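Long-range contacts in histidine kinase (Paraburkholderia phymatum, PDB 6NB0), which probably acts as a phosphorelay sensor kinase, transferring a phosphoryl group from ATP to a histidine side chain of a protein: residues V212-T217 with S276-R281; R246-L251 with F265-F270; A47-E52 with D172-A177. One frame throughout, in Å; residues are numbered along the deposited sequence.

Contact 1 (V212-T217 with S276-R281); sequences VSWQAT and STLKFR
W214 and S276 form one hydrogen-bonded antiparallel pair, and V212 and L278 form another, where strand 207-214 runs beside strand 276-283. The two strand segments lie almost exactly antiparallel, at 178°. Two backbone bonds close each pair: S276 N donates to W214 O at 2.7 Å and W214 N donates to S276 O at 3.0 Å, while V212 N gives to L278 O and L278 N to V212 O. Between them sits the non-hydrogen-bonded pair S213 and T277. There the alpha carbons do the bridging, with T277 CA 3.2 Å from V212 O and S213 CA equally near S276 O.

The aromatic contact belongs to W214. With chi1 at 81° its CG stands between the backbone N and carbonyl carbon, and the end of the indole comes back toward the neighbouring strand. S276 CB lies over one face, 3.8 Å from the centroid of the six-membered ring of W214 and near its normal. A serine suits this place, being small enough to sit against the ring. Its OG lies 3.5 Å from A216 CB and accepts a bond from A271 N.

Apolar packing continues where W214 CZ3 meets L278 CG at 3.9 Å. V212, W214 and L278 share the face that rests on helix 173-189, V212 and L278 both touching L183; branched and aromatic groups fill such a face well. The other face carries the smaller, hydroxyl-bearing pair, S213 CB and T277 CG2 being 4.1 Å apart.

Chemically, the contact is two-sided. Backbone bonds fix the register, an oily face seals the sheet against its helix, and the polar groups buried on that face are paired, since W214 NE1 donates to A190 O and thereby also limits rotation of the indole.

Contact 2 (R246-L251 with F265-F270); sequences RISWVL and FEQGEF
I247 and Q267 mark the nearest approach of the two backbones, CA to CA 6.3 Å. This is too wide for strand pairing, and side chains bridge the gap. Residues 265-267 are extended at the edge of the sheet, whereas 249-251 make a tight 3-10 turn, closed by L251 N to S248 O, that leads into helix 252-260.

The amide of Q267 spans the gap. Its fully extended chain (chi1 -179°) brings OE1 to S248 N at 2.8 Å, in the carbonyl plane and on a lone pair, while NE2 donates to S248 OG at 3.0 Å, almost within the amide plane. Two bonds to one serine hold the amide flat, a task for a group that both accepts and donates. L251 CD1 presses on Q267 CD at 3.5 Å. Nearer the start of the strand, F265 CE2 meets L251 CB at 3.9 Å and, near the plane of the ring at its edge, I247 CG2 at 4.0 Å.

W249 meanwhile packs on helix 44-68. A loop just before helix 252-260, tied to the sheet, is the place of the glycine-rich G2 box in histidine kinase ATP-binding domains, so 246-251 probably corresponds to it, though without its glycines.

Contact 3 (A47-E52 with D172-A177); sequences ARRSAE and DRERLA
E174 reaches from the first turn of helix 173-189 to three residues of helix 44-68: R48, R49 and E52. The helix segments lie nearly at right angles, far enough apart for long side chains to fill the space between them. From CB, which does not itself face the other helix, the chain bends at chi2 (-69°), and this bend turns the acid across the contact. CG comes first, 3.2 Å from R48 NH2. At the tip, E174 OE1 lies 3.3 Å from E52 OE2, and E174 OE2 gathers the rest.

That oxygen stands over one face of the R48 guanidinium, 3.2 Å from R48 NH2, with the carboxylate and guanidinium planes only 8° apart. No N-H points at it, so the attraction is one of charge alone; R48 NH1 turns instead to E44 of the second subunit. R49 NH1 meets E174 OE2 at 2.8 Å, a weak, bent hydrogen bond (123°) within a salt bridge. Its straighter bond runs, in the guanidinium plane, to the syn side of E52 OE1. The methyl of A177 sits 3.5 Å from R49 NH2, alanine being small enough to admit the arginine.

E52 OE2 and E174 OE2 are 2.7 Å apart, and one acid probably holds a proton. The surrounding arginines should offset much of the remaining negative charge, as should the helix start next to E174, where D172 caps R175 N. R175 NH2 adds a long salt bridge to E52 OE2, at 4.0 Å.

The result is an interhelical salt-bridge network. Helix 44-68 packs on its copy in the second subunit here, A51 against A51, so the network probably joins the helix of the dimerisation and phosphotransfer domain to a helix backing the sheet of the ATP-binding domain, the two-domain layout of histidine kinases.

How the contacts relate
Contacts 1 and 2 are neighbours in one sheet, their centres 10 Å apart, and contact 2 is nested in the chain loop that contact 1 closes. Strand 276-283 joins them: its other edge bonds to strand 264-267, K279 O to E266 N at 2.8 Å and T277 O to G268 N at 3.0 Å. Contact 3 lies about 19 Å from contact 1 and 18 Å from contact 2 between centres, yet touches contact 1 through F280 CZ and L176 CD2, 3.7 Å apart. Contact 2 carries the probable G2-box loop, which would border the nucleotide pocket, whereas contact 3 lies on the phosphotransfer-helix side. A glycerol, probably from crystallisation, lies about 4 Å from the A216 side chain.

Contact 1 (V212-T217 with S276-R281)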
loop_
_atom_site.group_PDB
_atom_site.type_symbol
_atom_site.label_atom_id
_atom_site.label_comp_id
_atom_site.label_asym_id
_atom_site.label_seq_id
_atom_site.Cartn_x
_atom_site.Cartn_y
_atom_site.Cartn_z
ATOM N N VAL A 212 -5.177 0.006 23.232
ATOM C CA VAL A 212 -6.554 0.341 22.886
ATOM C C VAL A 212 -7.434 -0.742 23.498
ATOM O O VAL A 212 -7.165 -1.935 23.316
ATOM C CB VAL A 212 -6.748 0.456 21.364
ATOM C CG1 VAL A 212 -8.215 0.563 21.025
ATOM C CG2 VAL A 212 -6.000 1.677 20.806
ATOM N N SER A 213 -8.434 -0.337 24.286
ATOM C CA SER A 213 -9.326 -1.287 24.928
ATOM C C SER A 213 -10.770 -0.899 24.651
ATOM O O SER A 213 -11.115 0.286 24.626
ATOM C CB SER A 213 -9.079 -1.382 26.443
ATOM O OG SER A 213 -9.283 -0.144 27.092
ATOM N N TRP A 214 -11.607 -1.910 24.423
ATOM C CA TRP A 214 -12.989 -1.638 24.037
ATOM C C TRP A 214 -13.812 -2.907 24.134
ATOM O O TRP A 214 -13.275 -4.018 24.071
ATOM C CB TRP A 214 -13.060 -1.071 22.605
ATOM C CG TRP A 214 -12.985 -2.072 21.483
ATOM C CD1 TRP A 214 -13.999 -2.415 20.627
ATOM C CD2 TRP A 214 -11.823 -2.817 21.044
ATOM N NE1 TRP A 214 -13.548 -3.336 19.694
ATOM C CE2 TRP A 214 -12.224 -3.605 19.935
ATOM C CE3 TRP A 214 -10.497 -2.905 21.486
ATOM C CZ2 TRP A 214 -11.337 -4.454 19.252
ATOM C CZ3 TRP A 214 -9.617 -3.751 20.810
ATOM C CH2 TRP A 214 -10.040 -4.514 19.711
ATOM N N GLN A 215 -15.123 -2.728 24.317
ATOM C CA GLN A 215 -16.055 -3.846 24.242
ATOM C C GLN A 215 -16.355 -4.128 22.772
ATOM O O GLN A 215 -16.975 -3.311 22.088
ATOM C CB GLN A 215 -17.333 -3.534 25.024
ATOM C CG GLN A 215 -18.036 -4.785 25.491
ATOM C CD GLN A 215 -17.303 -5.471 26.633
ATOM O OE1 GLN A 215 -17.418 -6.683 26.815
ATOM N NE2 GLN A 215 -16.552 -4.695 27.416
ATOM N N ALA A 216 -15.915 -5.289 22.282
ATOM C CA ALA A 216 -15.907 -5.555 20.847
ATOM C C ALA A 216 -17.248 -6.088 20.365
ATOM O O ALA A 216 -17.916 -6.852 21.067
ATOM C CB ALA A 216 -14.810 -6.566 20.496
ATOM N N THR A 217 -17.629 -5.684 19.147
ATOM C CA THR A 217 -18.714 -6.303 18.382
ATOM C C THR A 217 -18.087 -6.695 17.053
ATOM O O THR A 217 -18.132 -5.931 16.075
ATOM C CB THR A 217 -19.896 -5.352 18.183
ATOM O OG1 THR A 217 -20.356 -4.891 19.459
ATOM C CG2 THR A 217 -21.054 -6.056 17.448
ATOM N N SER A 276 -11.797 -6.157 24.915
ATOM C CA SER A 276 -10.692 -6.577 24.081
ATOM C C SER A 276 -9.596 -5.534 24.167
ATOM O O SER A 276 -9.828 -4.381 24.544
ATOM C CB SER A 276 -11.127 -6.765 22.627
ATOM O OG SER A 276 -12.229 -7.665 22.580
ATOM N N THR A 277 -8.386 -5.963 23.848
ATOM C CA THR A 277 -7.244 -5.069 23.866
ATOM C C THR A 277 -6.367 -5.316 22.656
ATOM O O THR A 277 -6.229 -6.452 22.187
ATOM C CB THR A 277 -6.383 -5.259 25.127
ATOM O OG1 THR A 277 -5.815 -6.575 25.123
ATOM C CG2 THR A 277 -7.212 -5.064 26.392
ATOM N N LEU A 278 -5.756 -4.236 22.179
ATOM C CA LEU A 278 -4.581 -4.267 21.313
ATOM C C LEU A 278 -3.466 -3.567 22.078
ATOM O O LEU A 278 -3.672 -2.455 22.587
ATOM C CB LEU A 278 -4.837 -3.529 19.993
ATOM C CG LEU A 278 -6.060 -3.948 19.157
ATOM C CD1 LEU A 278 -6.202 -3.073 17.897
ATOM C CD2 LEU A 278 -5.973 -5.451 18.767
ATOM N N LYS A 279 -2.303 -4.203 22.182
ATOM C CA LYS A 279 -1.215 -3.656 22.984
ATOM C C LYS A 279 -0.030 -3.421 22.061
ATOM O O LYS A 279 0.443 -4.357 21.402
ATOM C CB LYS A 279 -0.824 -4.584 24.132
ATOM C CG LYS A 279 -1.917 -4.718 25.223
ATOM C CD LYS A 279 -1.469 -5.684 26.309
ATOM C CE LYS A 279 -2.606 -5.989 27.253
ATOM N NZ LYS A 279 -2.123 -6.772 28.441
ATOM N N PHE A 280 0.453 -2.183 22.046
ATOM C CA PHE A 280 1.576 -1.742 21.224
ATOM C C PHE A 280 2.707 -1.286 22.149
ATOM O O PHE A 280 2.471 -0.548 23.110
ATOM C CB PHE A 280 1.085 -0.618 20.286
ATOM C CG PHE A 280 2.157 -0.022 19.396
ATOM C CD1 PHE A 280 2.951 1.025 19.847
ATOM C CD2 PHE A 280 2.338 -0.486 18.097
ATOM C CE1 PHE A 280 3.929 1.589 19.010
ATOM C CE2 PHE A 280 3.325 0.072 17.258
ATOM C CZ PHE A 280 4.107 1.101 17.716
ATOM N N ARG A 281 3.935 -1.747 21.890
ATOM C CA ARG A 281 5.092 -1.249 22.621
ATOM C C ARG A 281 6.201 -0.896 21.643
ATOM O O ARG A 281 6.415 -1.606 20.656
ATOM C CB ARG A 281 5.698 -2.283 23.605
ATOM C CG ARG A 281 4.825 -2.883 24.670
ATOM C CD ARG A 281 5.730 -3.752 25.592
ATOM N NE ARG A 281 6.499 -4.789 24.885
ATOM C CZ ARG A 281 7.805 -4.724 24.600
ATOM N NH1 ARG A 281 8.521 -3.665 24.951
ATOM N NH2 ARG A 281 8.405 -5.723 23.962
#

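Contact 2 (R246-L251 with F265-F270)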
loop_
_atom_site.group_PDB
_atom_site.type_symbol
_atom_site.label_atom_id
_atom_site.label_comp_id
_atom_site.label_asym_id
_atom_site.label_seq_id
_atom_site.Cartn_x
_atom_site.Cartn_y
_atom_site.Cartn_z
ATOM N N ARG A 246 -0.839 -15.791 15.796
ATOM C CA ARG A 246 -0.924 -14.969 14.595
ATOM C C ARG A 246 -1.988 -13.891 14.723
ATOM O O ARG A 246 -3.015 -14.074 15.381
ATOM C CB ARG A 246 -1.195 -15.847 13.368
ATOM C CG ARG A 246 0.021 -16.677 12.979
ATOM C CD ARG A 246 -0.187 -17.435 11.679
ATOM N NE ARG A 246 1.060 -18.022 11.181
ATOM C CZ ARG A 246 1.179 -18.641 10.008
ATOM N NH1 ARG A 246 0.127 -18.752 9.205
ATOM N NH2 ARG A 246 2.348 -19.148 9.632
ATOM N N ILE A 247 -1.726 -12.753 14.077
ATOM C CA ILE A 247 -2.623 -11.614 14.112
ATOM C C ILE A 247 -3.583 -11.688 12.936
ATOM O O ILE A 247 -3.330 -12.371 11.944
ATOM C CB ILE A 247 -1.831 -10.292 14.063
ATOM C CG1 ILE A 247 -0.975 -10.256 12.781
ATOM C CG2 ILE A 247 -0.990 -10.145 15.332
ATOM C CD1 ILE A 247 -0.405 -8.856 12.457
ATOM N N SER A 248 -4.685 -10.958 13.057
ATOM C CA SER A 248 -5.481 -10.588 11.891
ATOM C C SER A 248 -4.591 -9.830 10.905
ATOM O O SER A 248 -3.839 -8.941 11.306
ATOM C CB SER A 248 -6.663 -9.719 12.328
ATOM O OG SER A 248 -7.527 -10.417 13.234
ATOM N N TRP A 249 -4.643 -10.210 9.621
ATOM C CA TRP A 249 -3.687 -9.670 8.646
ATOM C C TRP A 249 -3.692 -8.154 8.632
ATOM O O TRP A 249 -2.644 -7.512 8.459
ATOM C CB TRP A 249 -4.019 -10.172 7.248
ATOM C CG TRP A 249 -3.880 -11.621 7.066
ATOM C CD1 TRP A 249 -3.382 -12.527 7.960
ATOM C CD2 TRP A 249 -4.226 -12.352 5.889
ATOM N NE1 TRP A 249 -3.396 -13.791 7.401
ATOM C CE2 TRP A 249 -3.918 -13.710 6.134
ATOM C CE3 TRP A 249 -4.784 -11.996 4.654
ATOM C CZ2 TRP A 249 -4.138 -14.711 5.180
ATOM C CZ3 TRP A 249 -4.993 -13.001 3.701
ATOM C CH2 TRP A 249 -4.681 -14.337 3.978
ATOM N N VAL A 250 -4.866 -7.558 8.827
ATOM C CA VAL A 250 -4.974 -6.117 8.657
ATOM C C VAL A 250 -4.161 -5.362 9.707
ATOM O O VAL A 250 -3.866 -4.185 9.508
ATOM C CB VAL A 250 -6.458 -5.685 8.679
ATOM C CG1 VAL A 250 -7.064 -5.830 10.080
ATOM C CG2 VAL A 250 -6.614 -4.239 8.190
ATOM N N LEU A 251 -3.779 -6.001 10.817
ATOM C CA LEU A 251 -3.003 -5.316 11.852
ATOM C C LEU A 251 -1.497 -5.378 11.590
ATOM O O LEU A 251 -0.707 -4.959 12.443
ATOM C CB LEU A 251 -3.338 -5.894 13.241
ATOM C CG LEU A 251 -4.738 -5.473 13.727
ATOM C CD1 LEU A 251 -5.249 -6.289 14.921
ATOM C CD2 LEU A 251 -4.811 -3.975 14.028
ATOM N N PHE A 265 3.869 -6.211 19.520
ATOM C CA PHE A 265 2.443 -5.938 19.338
ATOM C C PHE A 265 1.650 -7.180 19.720
ATOM O O PHE A 265 2.051 -8.294 19.387
ATOM C CB PHE A 265 2.152 -5.547 17.892
ATOM C CG PHE A 265 0.690 -5.434 17.595
ATOM C CD1 PHE A 265 -0.040 -4.401 18.124
ATOM C CD2 PHE A 265 0.038 -6.402 16.823
ATOM C CE1 PHE A 265 -1.413 -4.297 17.875
ATOM C CE2 PHE A 265 -1.338 -6.308 16.578
ATOM C CZ PHE A 265 -2.059 -5.252 17.095
ATOM N N GLU A 266 0.554 -7.002 20.457
ATOM C CA GLU A 266 -0.269 -8.126 20.884
ATOM C C GLU A 266 -1.718 -7.810 20.560
ATOM O O GLU A 266 -2.247 -6.781 21.008
ATOM C CB GLU A 266 -0.104 -8.414 22.381
ATOM C CG GLU A 266 1.320 -8.735 22.791
ATOM C CD GLU A 266 1.427 -9.232 24.216
ATOM O OE1 GLU A 266 0.833 -8.605 25.118
ATOM O OE2 GLU A 266 2.094 -10.261 24.429
ATOM N N GLN A 267 -2.348 -8.690 19.783
ATOM C CA GLN A 267 -3.778 -8.624 19.510
ATOM C C GLN A 267 -4.481 -9.626 20.421
ATOM O O GLN A 267 -4.289 -10.847 20.288
ATOM C CB GLN A 267 -4.066 -8.918 18.038
ATOM C CG GLN A 267 -5.537 -8.828 17.702
ATOM C CD GLN A 267 -5.851 -9.381 16.350
ATOM O OE1 GLN A 267 -4.951 -9.805 15.614
ATOM N NE2 GLN A 267 -7.142 -9.416 16.011
ATOM N N GLY A 268 -5.258 -9.123 21.381
ATOM C CA GLY A 268 -6.032 -10.021 22.219
ATOM C C GLY A 268 -7.192 -10.625 21.444
ATOM O O GLY A 268 -7.522 -10.219 20.323
ATOM N N GLU A 269 -7.839 -11.599 22.061
ATOM C CA GLU A 269 -9.014 -12.177 21.430
ATOM C C GLU A 269 -10.195 -11.214 21.553
ATOM O O GLU A 269 -10.149 -10.218 22.286
ATOM C CB GLU A 269 -9.343 -13.539 22.037
ATOM C CG GLU A 269 -9.886 -13.485 23.450
ATOM C CD GLU A 269 -10.498 -14.804 23.904
ATOM O OE1 GLU A 269 -10.924 -15.609 23.045
ATOM O OE2 GLU A 269 -10.554 -15.037 25.131
ATOM N N PHE A 270 -11.236 -11.477 20.767
ATOM C CA PHE A 270 -12.505 -10.774 20.937
ATOM C C PHE A 270 -13.196 -11.394 22.145
ATOM O O PHE A 270 -13.671 -12.531 22.082
ATOM C CB PHE A 270 -13.371 -10.867 19.679
ATOM C CG PHE A 270 -12.804 -10.128 18.475
ATOM C CD1 PHE A 270 -12.605 -8.754 18.506
ATOM C CD2 PHE A 270 -12.495 -10.808 17.302
ATOM C CE1 PHE A 270 -12.117 -8.077 17.394
ATOM C CE2 PHE A 270 -11.983 -10.127 16.189
ATOM C CZ PHE A 270 -11.814 -8.770 16.236
#

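Contact 3 (A47-E52 with D172-A177)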
loop_
_atom_site.group_PDB
_atom_site.type_symbol
_atom_site.label_atom_id
_atom_site.label_comp_id
_atom_site.label_asym_id
_atom_site.label_seq_id
_atom_site.Cartn_x
_atom_site.Cartn_y
_atom_site.Cartn_z
ATOM N N ALA A 47 -7.274 8.397 3.389
ATOM C CA ALA A 47 -6.923 7.552 2.247
ATOM C C ALA A 47 -5.464 7.109 2.313
ATOM O O ALA A 47 -5.135 5.973 1.961
ATOM C CB ALA A 47 -7.200 8.284 0.932
ATOM N N ARG A 48 -4.576 7.999 2.746
ATOM C CA ARG A 48 -3.164 7.645 2.888
ATOM C C ARG A 48 -2.976 6.530 3.928
ATOM O O ARG A 48 -2.260 5.545 3.681
ATOM C CB ARG A 48 -2.387 8.917 3.245
ATOM C CG ARG A 48 -0.862 8.830 3.308
ATOM C CD ARG A 48 -0.415 8.761 4.744
ATOM N NE ARG A 48 1.036 8.801 4.853
ATOM C CZ ARG A 48 1.723 9.849 5.276
ATOM N NH1 ARG A 48 1.086 10.952 5.648
ATOM N NH2 ARG A 48 3.048 9.788 5.333
ATOM N N ARG A 49 -3.589 6.691 5.111
ATOM C CA ARG A 49 -3.534 5.669 6.160
ATOM C C ARG A 49 -4.125 4.349 5.686
ATOM O O ARG A 49 -3.597 3.269 5.999
ATOM C CB ARG A 49 -4.298 6.146 7.402
ATOM C CG ARG A 49 -3.639 7.326 8.134
ATOM C CD ARG A 49 -2.451 6.853 9.008
ATOM N NE ARG A 49 -1.871 8.018 9.675
ATOM C CZ ARG A 49 -0.773 8.658 9.298
ATOM N NH1 ARG A 49 -0.033 8.238 8.256
ATOM N NH2 ARG A 49 -0.410 9.741 9.990
ATOM N N SER A 50 -5.254 4.410 4.977
ATOM C CA SER A 50 -5.830 3.192 4.411
ATOM C C SER A 50 -4.851 2.484 3.470
ATOM O O SER A 50 -4.739 1.253 3.501
ATOM C CB SER A 50 -7.129 3.521 3.668
ATOM O OG SER A 50 -8.017 4.232 4.527
ATOM N N ALA A 51 -4.171 3.232 2.599
ATOM C CA ALA A 51 -3.255 2.606 1.646
ATOM C C ALA A 51 -2.024 2.029 2.344
ATOM O O ALA A 51 -1.550 0.937 1.977
ATOM C CB ALA A 51 -2.851 3.620 0.563
ATOM N N GLU A 52 -1.496 2.744 3.351
ATOM C CA GLU A 52 -0.400 2.223 4.175
ATOM C C GLU A 52 -0.792 0.915 4.850
ATOM O O GLU A 52 -0.013 -0.048 4.876
ATOM C CB GLU A 52 -0.020 3.240 5.262
ATOM C CG GLU A 52 0.548 4.565 4.758
ATOM C CD GLU A 52 0.921 5.507 5.910
ATOM O OE1 GLU A 52 0.023 5.923 6.669
ATOM O OE2 GLU A 52 2.125 5.804 6.068
ATOM N N ASP A 172 10.278 7.071 14.611
ATOM C CA ASP A 172 9.855 7.358 13.239
ATOM C C ASP A 172 8.431 7.876 13.362
ATOM O O ASP A 172 7.479 7.099 13.434
ATOM C CB ASP A 172 9.946 6.105 12.378
ATOM C CG ASP A 172 9.619 6.361 10.919
ATOM O OD1 ASP A 172 8.779 7.225 10.625
ATOM O OD2 ASP A 172 10.197 5.675 10.056
ATOM N N ARG A 173 8.276 9.202 13.465
ATOM C CA ARG A 173 6.972 9.726 13.874
ATOM C C ARG A 173 5.886 9.313 12.894
ATOM O O ARG A 173 4.786 8.937 13.305
ATOM C CB ARG A 173 6.987 11.251 13.998
ATOM C CG ARG A 173 5.666 11.797 14.570
ATOM C CD ARG A 173 5.624 13.335 14.549
ATOM N NE ARG A 173 4.469 13.836 15.307
ATOM C CZ ARG A 173 3.230 13.929 14.829
ATOM N NH1 ARG A 173 2.954 13.549 13.579
ATOM N NH2 ARG A 173 2.262 14.391 15.601
ATOM N N GLU A 174 6.179 9.373 11.594
ATOM C CA GLU A 174 5.132 9.063 10.619
ATOM C C GLU A 174 4.694 7.601 10.724
ATOM O O GLU A 174 3.498 7.307 10.649
ATOM C CB GLU A 174 5.608 9.401 9.209
ATOM C CG GLU A 174 4.495 9.388 8.141
ATOM C CD GLU A 174 3.938 7.989 7.823
ATOM O OE1 GLU A 174 4.725 7.044 7.609
ATOM O OE2 GLU A 174 2.701 7.835 7.796
ATOM N N ARG A 175 5.638 6.663 10.874
ATOM C CA ARG A 175 5.241 5.253 11.011
ATOM C C ARG A 175 4.505 4.997 12.323
ATOM O O ARG A 175 3.546 4.222 12.361
ATOM C CB ARG A 175 6.471 4.341 10.924
ATOM C CG ARG A 175 7.172 4.363 9.577
ATOM C CD ARG A 175 6.296 3.914 8.431
ATOM N NE ARG A 175 7.121 3.616 7.260
ATOM C CZ ARG A 175 6.663 3.427 6.022
ATOM N NH1 ARG A 175 7.522 3.153 5.044
ATOM N NH2 ARG A 175 5.362 3.530 5.749
ATOM N N LEU A 176 4.970 5.598 13.420
ATOM C CA LEU A 176 4.231 5.472 14.674
ATOM C C LEU A 176 2.847 6.069 14.550
ATOM O O LEU A 176 1.881 5.548 15.134
ATOM C CB LEU A 176 5.008 6.147 15.808
ATOM C CG LEU A 176 6.332 5.427 16.105
ATOM C CD1 LEU A 176 7.327 6.359 16.845
ATOM C CD2 LEU A 176 6.084 4.140 16.917
ATOM N N ALA A 177 2.729 7.182 13.821
ATOM C CA ALA A 177 1.414 7.776 13.624
ATOM C C ALA A 177 0.508 6.821 12.875
ATOM O O ALA A 177 -0.658 6.681 13.220
ATOM C CB ALA A 177 1.511 9.095 12.853
#